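Local structure of YARHG domain-containing protein (Legionella pneumophila subsp. pneumophila, 4G2A) at residues A[26-31]-A[175-180]; A[45-50]-A[140-145]; A[179-184]-A[214-219]. The protein is of unknown function, a two-domain protein with DUF4424 and YARHG family regions that has been put forward as a putative nutrient-binding protein. All blocks are in the same frame, centred on the assembly; numbering follows the deposited sequence.

Interaction 1: residues A[26-31]-A[175-180]. With SO4 (sulfate ion), chain D; SO4 (sulfate ion), chain E.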
loop_
_atom_site.group_PDB
_atom_site.type_symbol
_atom_site.label_atom_id
_atom_site.label_comp_id
_atom_site.label_asym_id
_atom_site.label_seq_id
_atom_site.Cartn_x
_atom_site.Cartn_y
_atom_site.Cartn_z
ATOM N N GLU A 26 2.890 -17.600 8.192
ATOM C CA GLU A 26 2.756 -16.149 8.374
ATOM C C GLU A 26 1.296 -15.763 8.210
ATOM O O GLU A 26 0.555 -16.420 7.479
ATOM C CB GLU A 26 3.624 -15.332 7.386
ATOM C CG GLU A 26 5.079 -15.766 7.199
ATOM C CD GLU A 26 5.239 -17.029 6.370
ATOM O OE1 GLU A 26 4.584 -17.135 5.309
ATOM O OE2 GLU A 26 5.952 -17.950 6.826
ATOM N N LEU A 27 0.882 -14.718 8.909
ATOM C CA LEU A 27 -0.463 -14.164 8.866
ATOM C C LEU A 27 -0.251 -12.668 8.825
ATOM O O LEU A 27 0.079 -12.075 9.847
ATOM C CB LEU A 27 -1.265 -14.655 10.084
ATOM C CG LEU A 27 -2.723 -14.217 10.213
ATOM C CD1 LEU A 27 -3.592 -14.826 9.101
ATOM C CD2 LEU A 27 -3.282 -14.634 11.568
ATOM N N ILE A 28 -0.301 -12.077 7.620
ATOM C CA ILE A 28 0.031 -10.674 7.422
ATOM C C ILE A 28 -1.217 -9.876 6.997
ATOM O O ILE A 28 -1.775 -10.062 5.912
ATOM C CB ILE A 28 1.213 -10.578 6.411
ATOM C CG1 ILE A 28 2.466 -11.316 6.988
ATOM C CG2 ILE A 28 1.544 -9.113 6.061
ATOM C CD1 ILE A 28 3.452 -11.866 5.979
ATOM N N ARG A 29 -1.634 -8.979 7.876
ATOM C CA ARG A 29 -2.815 -8.146 7.686
ATOM C C ARG A 29 -2.364 -6.717 7.530
ATOM O O ARG A 29 -1.674 -6.214 8.399
ATOM C CB ARG A 29 -3.776 -8.318 8.879
ATOM C CG ARG A 29 -5.193 -7.915 8.563
ATOM C CD ARG A 29 -6.060 -8.088 9.779
ATOM N NE ARG A 29 -7.417 -7.584 9.579
ATOM C CZ ARG A 29 -7.783 -6.343 9.860
ATOM N NH1 ARG A 29 -6.904 -5.478 10.350
ATOM N NH2 ARG A 29 -9.023 -5.948 9.637
ATOM N N ILE A 30 -2.679 -6.092 6.390
ATOM C CA ILE A 30 -2.272 -4.719 6.054
ATOM C C ILE A 30 -3.564 -3.938 5.864
ATOM O O ILE A 30 -4.356 -4.235 4.956
ATOM C CB ILE A 30 -1.322 -4.684 4.815
ATOM C CG1 ILE A 30 -0.136 -5.679 4.969
ATOM C CG2 ILE A 30 -0.831 -3.265 4.555
ATOM C CD1 ILE A 30 0.863 -5.767 3.771
ATOM N N SER A 31 -3.837 -3.029 6.806
ATOM C CA SER A 31 -5.102 -2.286 6.852
ATOM C C SER A 31 -4.926 -0.785 6.636
ATOM O O SER A 31 -4.126 -0.163 7.324
ATOM C CB SER A 31 -5.799 -2.539 8.181
ATOM O OG SER A 31 -7.082 -1.947 8.117
ATOM N N THR A 175 1.621 -19.133 3.882
ATOM C CA THR A 175 1.640 -17.683 3.778
ATOM C C THR A 175 0.239 -17.126 3.576
ATOM O O THR A 175 -0.391 -17.359 2.539
ATOM C CB THR A 175 2.602 -17.280 2.629
ATOM O OG1 THR A 175 3.819 -18.024 2.791
ATOM C CG2 THR A 175 2.906 -15.789 2.599
ATOM N N ARG A 176 -0.244 -16.384 4.564
ATOM C CA ARG A 176 -1.541 -15.730 4.448
ATOM C C ARG A 176 -1.339 -14.220 4.450
ATOM O O ARG A 176 -0.767 -13.673 5.395
ATOM C CB ARG A 176 -2.512 -16.182 5.541
ATOM C CG ARG A 176 -3.202 -17.478 5.168
ATOM C CD ARG A 176 -3.112 -18.540 6.236
ATOM N NE ARG A 176 -1.902 -18.402 7.038
ATOM C CZ ARG A 176 -1.793 -18.824 8.290
ATOM N NH1 ARG A 176 -2.806 -19.452 8.878
ATOM N NH2 ARG A 176 -0.672 -18.626 8.964
ATOM N N LEU A 177 -1.754 -13.558 3.349
ATOM C CA LEU A 177 -1.611 -12.116 3.166
ATOM C C LEU A 177 -2.953 -11.465 2.893
ATOM O O LEU A 177 -3.719 -11.933 2.044
ATOM C CB LEU A 177 -0.623 -11.780 2.027
ATOM C CG LEU A 177 0.754 -12.456 2.088
ATOM C CD1 LEU A 177 1.114 -13.059 0.740
ATOM C CD2 LEU A 177 1.815 -11.471 2.549
ATOM N N GLU A 178 -3.228 -10.364 3.587
ATOM C CA GLU A 178 -4.495 -9.676 3.392
ATOM C C GLU A 178 -4.289 -8.159 3.361
ATOM O O GLU A 178 -3.763 -7.591 4.321
ATOM C CB GLU A 178 -5.485 -10.090 4.497
ATOM C CG GLU A 178 -6.939 -9.729 4.243
ATOM C CD GLU A 178 -7.894 -10.117 5.361
ATOM O OE1 GLU A 178 -7.517 -9.977 6.547
ATOM O OE2 GLU A 178 -9.030 -10.544 5.050
ATOM N N VAL A 179 -4.703 -7.512 2.237
ATOM C CA VAL A 179 -4.671 -6.050 2.080
ATOM C C VAL A 179 -6.124 -5.538 2.120
ATOM O O VAL A 179 -6.979 -6.041 1.386
ATOM C CB VAL A 179 -3.907 -5.588 0.833
ATOM C CG1 VAL A 179 -4.038 -4.069 0.653
ATOM C CG2 VAL A 179 -2.438 -6.003 0.924
ATOM N N ILE A 180 -6.405 -4.622 3.063
ATOM C CA ILE A 180 -7.737 -4.064 3.362
ATOM C C ILE A 180 -7.658 -2.541 3.318
ATOM O O ILE A 180 -7.403 -1.912 4.343
ATOM C CB ILE A 180 -8.287 -4.562 4.746
ATOM C CG1 ILE A 180 -8.090 -6.065 4.919
ATOM C CG2 ILE A 180 -9.768 -4.162 4.974
ATOM C CD1 ILE A 180 -7.865 -6.480 6.328
HETATM S S SO4 D . -9.430 -2.688 10.635
HETATM O O1 SO4 D . -9.458 -1.232 10.476
HETATM O O2 SO4 D . -9.773 -3.349 9.367
HETATM O O3 SO4 D . -8.101 -3.113 11.063
HETATM O O4 SO4 D . -10.397 -3.055 11.672
HETATM S S SO4 E . -11.191 -9.379 8.238
HETATM O O1 SO4 E . -11.672 -8.098 8.766
HETATM O O2 SO4 E . -11.286 -9.378 6.774
HETATM O O3 SO4 E . -9.794 -9.585 8.654
HETATM O O4 SO4 E . -12.015 -10.473 8.760
#

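Interaction 2: residues A[45-50]-A[140-145]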
loop_
_atom_site.group_PDB
_atom_site.type_symbol
_atom_site.label_atom_id
_atom_site.label_comp_id
_atom_site.label_asym_id
_atom_site.label_seq_id
_atom_site.Cartn_x
_atom_site.Cartn_y
_atom_site.Cartn_z
ATOM N N HIS A 45 -1.602 -0.073 8.420
ATOM C CA HIS A 45 -1.354 -0.715 9.708
ATOM C C HIS A 45 -1.121 -2.197 9.474
ATOM O O HIS A 45 -1.980 -2.891 8.944
ATOM C CB HIS A 45 -2.520 -0.462 10.674
ATOM C CG HIS A 45 -2.311 -1.018 12.048
ATOM N ND1 HIS A 45 -3.381 -1.405 12.833
ATOM C CD2 HIS A 45 -1.164 -1.255 12.728
ATOM C CE1 HIS A 45 -2.854 -1.849 13.961
ATOM N NE2 HIS A 45 -1.524 -1.778 13.941
ATOM N N TYR A 46 0.058 -2.666 9.856
ATOM C CA TYR A 46 0.500 -4.042 9.674
ATOM C C TYR A 46 0.423 -4.832 10.960
ATOM O O TYR A 46 1.034 -4.434 11.957
ATOM C CB TYR A 46 1.958 -4.076 9.167
ATOM C CG TYR A 46 2.217 -3.358 7.860
ATOM C CD1 TYR A 46 2.228 -1.964 7.797
ATOM C CD2 TYR A 46 2.603 -4.061 6.726
ATOM C CE1 TYR A 46 2.512 -1.296 6.605
ATOM C CE2 TYR A 46 2.899 -3.405 5.535
ATOM C CZ TYR A 46 2.847 -2.022 5.475
ATOM O OH TYR A 46 3.131 -1.391 4.288
ATOM N N ASN A 47 -0.337 -5.945 10.950
ATOM C CA ASN A 47 -0.373 -6.892 12.063
ATOM C C ASN A 47 0.148 -8.196 11.477
ATOM O O ASN A 47 -0.499 -8.787 10.609
ATOM C CB ASN A 47 -1.747 -7.022 12.684
ATOM C CG ASN A 47 -2.219 -5.793 13.396
ATOM O OD1 ASN A 47 -2.934 -4.964 12.832
ATOM N ND2 ASN A 47 -1.949 -5.717 14.688
ATOM N N CYS A 48 1.373 -8.571 11.842
ATOM C CA CYS A 48 2.018 -9.736 11.250
ATOM C C CYS A 48 2.346 -10.776 12.282
ATOM O O CYS A 48 3.003 -10.476 13.261
ATOM C CB CYS A 48 3.275 -9.333 10.484
ATOM S SG CYS A 48 3.084 -7.878 9.425
ATOM N N ASN A 49 1.969 -12.017 12.012
ATOM C CA ASN A 49 2.307 -13.130 12.858
ATOM C C ASN A 49 3.180 -14.061 12.060
ATOM O O ASN A 49 3.017 -14.154 10.847
ATOM C CB ASN A 49 1.066 -13.840 13.442
ATOM C CG ASN A 49 1.440 -14.572 14.711
ATOM O OD1 ASN A 49 1.500 -13.982 15.790
ATOM N ND2 ASN A 49 1.791 -15.851 14.601
ATOM N N PHE A 50 4.149 -14.700 12.731
ATOM C CA PHE A 50 5.115 -15.608 12.122
ATOM C C PHE A 50 5.348 -16.773 13.040
ATOM O O PHE A 50 5.441 -16.602 14.261
ATOM C CB PHE A 50 6.468 -14.912 11.839
ATOM C CG PHE A 50 6.390 -13.526 11.257
ATOM C CD1 PHE A 50 6.286 -13.336 9.882
ATOM C CD2 PHE A 50 6.395 -12.408 12.081
ATOM C CE1 PHE A 50 6.157 -12.043 9.341
ATOM C CE2 PHE A 50 6.272 -11.123 11.543
ATOM C CZ PHE A 50 6.165 -10.951 10.171
ATOM N N HIS A 140 5.463 -11.793 16.567
ATOM C CA HIS A 140 4.399 -10.871 16.181
ATOM C C HIS A 140 4.945 -9.453 16.021
ATOM O O HIS A 140 5.706 -8.981 16.859
ATOM C CB HIS A 140 3.217 -10.884 17.165
ATOM C CG HIS A 140 2.061 -10.053 16.690
ATOM N ND1 HIS A 140 1.879 -8.759 17.124
ATOM C CD2 HIS A 140 1.106 -10.346 15.782
ATOM C CE1 HIS A 140 0.802 -8.316 16.495
ATOM N NE2 HIS A 140 0.308 -9.232 15.671
ATOM N N HIS A 141 4.549 -8.802 14.923
ATOM C CA HIS A 141 4.872 -7.436 14.551
ATOM C C HIS A 141 3.607 -6.596 14.510
ATOM O O HIS A 141 2.539 -7.066 14.100
ATOM C CB HIS A 141 5.550 -7.381 13.177
ATOM C CG HIS A 141 6.961 -7.857 13.145
ATOM N ND1 HIS A 141 7.651 -7.974 11.948
ATOM C CD2 HIS A 141 7.772 -8.256 14.153
ATOM C CE1 HIS A 141 8.852 -8.424 12.266
ATOM N NE2 HIS A 141 8.969 -8.609 13.582
ATOM N N ASP A 142 3.737 -5.350 14.939
ATOM C CA ASP A 142 2.672 -4.352 14.923
ATOM C C ASP A 142 3.373 -3.030 14.679
ATOM O O ASP A 142 4.280 -2.673 15.428
ATOM C CB ASP A 142 1.839 -4.373 16.228
ATOM C CG ASP A 142 0.754 -3.316 16.378
ATOM O OD1 ASP A 142 0.570 -2.509 15.444
ATOM O OD2 ASP A 142 0.117 -3.269 17.454
ATOM N N TYR A 143 3.031 -2.369 13.576
ATOM C CA TYR A 143 3.610 -1.094 13.178
ATOM C C TYR A 143 2.736 -0.458 12.092
ATOM O O TYR A 143 1.810 -1.091 11.582
ATOM C CB TYR A 143 5.075 -1.259 12.700
ATOM C CG TYR A 143 5.246 -2.247 11.565
ATOM C CD1 TYR A 143 5.391 -3.610 11.815
ATOM C CD2 TYR A 143 5.330 -1.815 10.247
ATOM C CE1 TYR A 143 5.560 -4.520 10.776
ATOM C CE2 TYR A 143 5.522 -2.712 9.204
ATOM C CZ TYR A 143 5.620 -4.066 9.472
ATOM O OH TYR A 143 5.803 -4.950 8.447
ATOM N N SER A 144 3.057 0.790 11.741
ATOM C CA SER A 144 2.381 1.560 10.697
ATOM C C SER A 144 3.392 2.166 9.764
ATOM O O SER A 144 4.556 2.294 10.113
ATOM C CB SER A 144 1.532 2.672 11.314
ATOM O OG SER A 144 0.482 2.097 12.070
ATOM N N THR A 145 2.939 2.562 8.587
ATOM C CA THR A 145 3.730 3.276 7.576
ATOM C C THR A 145 2.814 4.332 6.994
ATOM O O THR A 145 1.609 4.309 7.271
ATOM C CB THR A 145 4.269 2.319 6.470
ATOM O OG1 THR A 145 3.183 1.856 5.669
ATOM C CG2 THR A 145 5.076 1.143 7.010
#

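Interaction 3: residues A[179-184]-A[214-219]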
loop_
_atom_site.group_PDB
_atom_site.type_symbol
_atom_site.label_atom_id
_atom_site.label_comp_id
_atom_site.label_asym_id
_atom_site.label_seq_id
_atom_site.Cartn_x
_atom_site.Cartn_y
_atom_site.Cartn_z
ATOM N N VAL A 179 -4.703 -7.512 2.237
ATOM C CA VAL A 179 -4.671 -6.050 2.080
ATOM C C VAL A 179 -6.124 -5.538 2.120
ATOM O O VAL A 179 -6.979 -6.041 1.386
ATOM C CB VAL A 179 -3.907 -5.588 0.833
ATOM C CG1 VAL A 179 -4.038 -4.069 0.653
ATOM C CG2 VAL A 179 -2.438 -6.003 0.924
ATOM N N ILE A 180 -6.405 -4.622 3.063
ATOM C CA ILE A 180 -7.737 -4.064 3.362
ATOM C C ILE A 180 -7.658 -2.541 3.318
ATOM O O ILE A 180 -7.403 -1.912 4.343
ATOM C CB ILE A 180 -8.287 -4.562 4.746
ATOM C CG1 ILE A 180 -8.090 -6.065 4.919
ATOM C CG2 ILE A 180 -9.768 -4.162 4.974
ATOM C CD1 ILE A 180 -7.865 -6.480 6.328
ATOM N N PRO A 181 -7.932 -1.932 2.148
ATOM C CA PRO A 181 -7.813 -0.464 2.038
ATOM C C PRO A 181 -8.800 0.334 2.900
ATOM O O PRO A 181 -8.483 1.461 3.287
ATOM C CB PRO A 181 -8.056 -0.209 0.549
ATOM C CG PRO A 181 -7.719 -1.503 -0.127
ATOM C CD PRO A 181 -8.201 -2.547 0.828
ATOM N N ASN A 182 -10.000 -0.229 3.177
ATOM C CA ASN A 182 -11.060 0.406 3.962
ATOM C C ASN A 182 -11.677 1.620 3.235
ATOM O O ASN A 182 -12.336 2.459 3.862
ATOM C CB ASN A 182 -10.569 0.781 5.360
ATOM C CG ASN A 182 -10.405 -0.426 6.233
ATOM O OD1 ASN A 182 -11.306 -1.244 6.368
ATOM N ND2 ASN A 182 -9.259 -0.567 6.846
ATOM N N THR A 183 -11.471 1.698 1.912
ATOM C CA THR A 183 -12.025 2.728 1.021
ATOM C C THR A 183 -12.278 2.043 -0.326
ATOM O O THR A 183 -11.560 1.083 -0.604
ATOM C CB THR A 183 -11.082 3.960 0.917
ATOM O OG1 THR A 183 -11.771 5.044 0.276
ATOM C CG2 THR A 183 -9.792 3.672 0.154
ATOM N N PRO A 184 -13.235 2.466 -1.196
ATOM C CA PRO A 184 -13.391 1.761 -2.492
ATOM C C PRO A 184 -12.130 1.880 -3.364
ATOM O O PRO A 184 -11.498 2.940 -3.405
ATOM C CB PRO A 184 -14.624 2.432 -3.127
ATOM C CG PRO A 184 -15.341 3.065 -1.986
ATOM C CD PRO A 184 -14.249 3.533 -1.060
ATOM N N ARG A 214 -13.813 -3.967 -0.056
ATOM C CA ARG A 214 -13.108 -4.730 -1.091
ATOM C C ARG A 214 -11.690 -5.040 -0.598
ATOM O O ARG A 214 -10.937 -4.125 -0.309
ATOM C CB ARG A 214 -13.110 -3.978 -2.427
ATOM C CG ARG A 214 -12.963 -4.889 -3.639
ATOM C CD ARG A 214 -12.480 -4.124 -4.865
ATOM N NE ARG A 214 -12.778 -4.827 -6.118
ATOM C CZ ARG A 214 -11.943 -4.906 -7.146
ATOM N NH1 ARG A 214 -10.747 -4.337 -7.086
ATOM N NH2 ARG A 214 -12.303 -5.539 -8.253
ATOM N N LYS A 215 -11.390 -6.332 -0.384
ATOM C CA LYS A 215 -10.135 -6.872 0.170
ATOM C C LYS A 215 -9.392 -7.686 -0.867
ATOM O O LYS A 215 -10.028 -8.275 -1.744
ATOM C CB LYS A 215 -10.426 -7.775 1.382
ATOM C CG LYS A 215 -10.988 -7.066 2.595
ATOM C CD LYS A 215 -11.592 -8.058 3.613
ATOM C CE LYS A 215 -13.056 -8.334 3.393
ATOM N NZ LYS A 215 -13.907 -7.160 3.736
ATOM N N TYR A 216 -8.052 -7.739 -0.747
ATOM C CA TYR A 216 -7.146 -8.472 -1.633
ATOM C C TYR A 216 -6.452 -9.532 -0.800
ATOM O O TYR A 216 -5.728 -9.196 0.146
ATOM C CB TYR A 216 -6.157 -7.504 -2.301
ATOM C CG TYR A 216 -6.870 -6.375 -3.021
ATOM C CD1 TYR A 216 -7.400 -6.560 -4.298
ATOM C CD2 TYR A 216 -7.105 -5.157 -2.387
ATOM C CE1 TYR A 216 -8.115 -5.547 -4.941
ATOM C CE2 TYR A 216 -7.828 -4.138 -3.015
ATOM C CZ TYR A 216 -8.316 -4.333 -4.300
ATOM O OH TYR A 216 -8.975 -3.325 -4.942
ATOM N N ILE A 217 -6.748 -10.814 -1.093
ATOM C CA ILE A 217 -6.278 -11.947 -0.290
ATOM C C ILE A 217 -5.428 -12.948 -1.088
ATOM O O ILE A 217 -5.751 -13.313 -2.216
ATOM C CB ILE A 217 -7.515 -12.665 0.363
ATOM C CG1 ILE A 217 -8.255 -11.736 1.322
ATOM C CG2 ILE A 217 -7.157 -13.950 1.106
ATOM C CD1 ILE A 217 -9.606 -11.434 0.882
ATOM N N TRP A 218 -4.363 -13.410 -0.436
ATOM C CA TRP A 218 -3.461 -14.485 -0.840
ATOM C C TRP A 218 -3.478 -15.541 0.265
ATOM O O TRP A 218 -3.508 -15.175 1.445
ATOM C CB TRP A 218 -2.023 -13.980 -1.041
ATOM C CG TRP A 218 -1.781 -13.031 -2.173
ATOM C CD1 TRP A 218 -1.116 -13.304 -3.329
ATOM C CD2 TRP A 218 -1.997 -11.607 -2.160
ATOM N NE1 TRP A 218 -0.992 -12.158 -4.087
ATOM C CE2 TRP A 218 -1.491 -11.095 -3.378
ATOM C CE3 TRP A 218 -2.582 -10.713 -1.239
ATOM C CZ2 TRP A 218 -1.533 -9.729 -3.695
ATOM C CZ3 TRP A 218 -2.649 -9.365 -1.564
ATOM C CH2 TRP A 218 -2.130 -8.886 -2.782
ATOM N N ASP A 219 -3.501 -16.833 -0.104
ATOM C CA ASP A 219 -3.466 -17.963 0.833
ATOM C C ASP A 219 -2.645 -19.062 0.166
ATOM O O ASP A 219 -3.166 -19.860 -0.614
ATOM C CB ASP A 219 -4.882 -18.415 1.206
ATOM C CG ASP A 219 -4.954 -19.423 2.343
ATOM O OD1 ASP A 219 -3.890 -19.985 2.721
ATOM O OD2 ASP A 219 -6.071 -19.661 2.852
HETATM O O HOH W 1 -11.346 -2.520 2.144
HETATM O O HOH W 2 -11.061 -1.440 -1.410
#

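Interaction 1: residues A[26-31]-A[175-180]
Arg29 and Glu178 lie alongside each other on one face of a parallel strand pair, joining strands 21-33 and 174-180. Followed outward, Arg29 leaves its strand with CG anti to the backbone N (chi1 -159°) and stays extended to NE. Its CG meets both Glu178 OE1 and Ile180 CD1 on the side facing 175-180. NE gives a nearly straight bond to O3 of the sulfate of chain E (3.2 Å), and its salt bridge to Glu178 OE1 is long at 3.9 Å. Ile180 CD1 sits over one face of the guanidinium. At the edge, NH1 and NH2 grip O3 and O2 of the sulfate of chain D, each at 2.7 Å. Beneath, backbone bonds alternate, as with Ile28 N to Arg176 O (2.8 Å). Glu26 O takes two bonds from Arg176, from N and NH2 on opposite faces of the carbonyl plane, and a weak third from NE. On the face bearing Ile28 and Ile30, Ile28 CD1 packs against Leu177 CD2, and Thr175 OG1 donates to Glu26 OE1 at 2.8 Å. One face is largely apolar and buried; the other mixes charged and apolar side chains, and Arg29 draws in sulfates, probably from the crystallisation liquor, although the Glu178 carboxylate lies close to one.

Interaction 2: residues A[45-50]-A[140-145]
Tyr46 with Tyr143 and Cys48 with His141 form the hydrogen-bonded pairs of two antiparallel strands whose short axes run 4.7 Å apart at 171°. The contact is a piece of antiparallel beta-sheet joining strands 43-54 and 136-150, and it illustrates how one antiparallel strand pair can present an aromatic face and a polar one.

On the aromatic face, Tyr143 holds its ring between its own backbone N and carbonyl carbon (chi1 56°), and from there the ring reaches back to Tyr46. The two planes are almost parallel, but the rings are so strongly displaced that little of one lies above the other: Tyr143 CE2 lies over the rim of the Tyr46 ring, and in return Tyr46 CB makes a CH-pi contact, 3.9 Å from the centroid of the Tyr143 ring. Thr145 OG1 meets the Tyr46 ring at its edge, 3.4 Å from CE1. Further along, Phe50 and His141 make a T-shaped pair with centroids 5.0 Å apart; the Phe50 edge is the one that points at the imidazole face, through CE2. Tyr159 of strand 155-160 packs on Tyr46, Cys48, Phe50 and Tyr143, while Phe66, Phe95 and Trp127 gather round His141, so the face is part of a larger aromatic core.

The other face is polar and partly exposed. Asn49 ND2 bonds to Asn138 there, and Asn47 lies alongside Asp142. At the other end of this face from Asn49, His45 NE2 donates to Asp142 OD1 at 2.7 Å, with the oxygen in the imidazole plane but the nitrogen 37° out of the carboxylate plane.

Interaction 3: residues A[179-184]-A[214-219]
Val179 and Tyr216 carry the firm part of this contact, where the end of strand 174-180 meets the start of strand 215-220 as an antiparallel hydrogen-bonded pair. Val179 N to Tyr216 O and Tyr216 N to Val179 O are both 2.9 Å, nearly straight and in the carbonyl planes. On the buried side, Val179 CG2 lies beside Trp218 and approaches CZ3 at 4.2 Å. Pro181 stands at about a right angle to Tyr216 and brings CG to the edge of the phenol ring, 3.9 Å from CE2. Leu231 and Leu233 of strand 229-235 close in on Val179, Pro181 and Tyr216. The Tyr216 hydroxyl accepts from Arg214 NH1 (3.0 Å), lying close to the guanidinium plane, and also bonds to Thr185; Arg214 NH1 in turn has a salt bridge to Glu190.

Beyond Pro181 the two segments part, and water takes over from direct bonding. Arg214 O receives protons from two waters, one of which accepts from Asn182 N (2.9 Å) while the other also donates to Thr183 O (2.7 Å). On the opposite face to Tyr216, Lys215 CG runs alongside Ile180 CG1, and the chain then bends at its last two torsions so that NZ reaches Asp213 O. The chemistry therefore changes along the contact, from paired amides over apolar packing to a loop in which Asn182 N and Thr183 O reach Arg214 O through water.

How the interactions relate
Interactions 1, 2 and 3 step across neighbouring strands in the order 136-150, 43-54, 21-33, 174-180 and 215-220. Interaction 1 is central: its centre is about 9 Å from those of both others, which lie about 16 Å apart and do not touch. Towards interaction 2 the backbone probably continues through Ser31 O to His45 N (2.8 Å), and Ile30 CD1 packs on Tyr46 CE2. Towards interaction 3, Val179 and Ile180 are shared, and Leu177 O probably bonds to Trp218 N (3.0 Å). Sulfates lie near side chains of all three, including Arg29, His45 and Lys215; no active site is established, so any anion-binding role remains open.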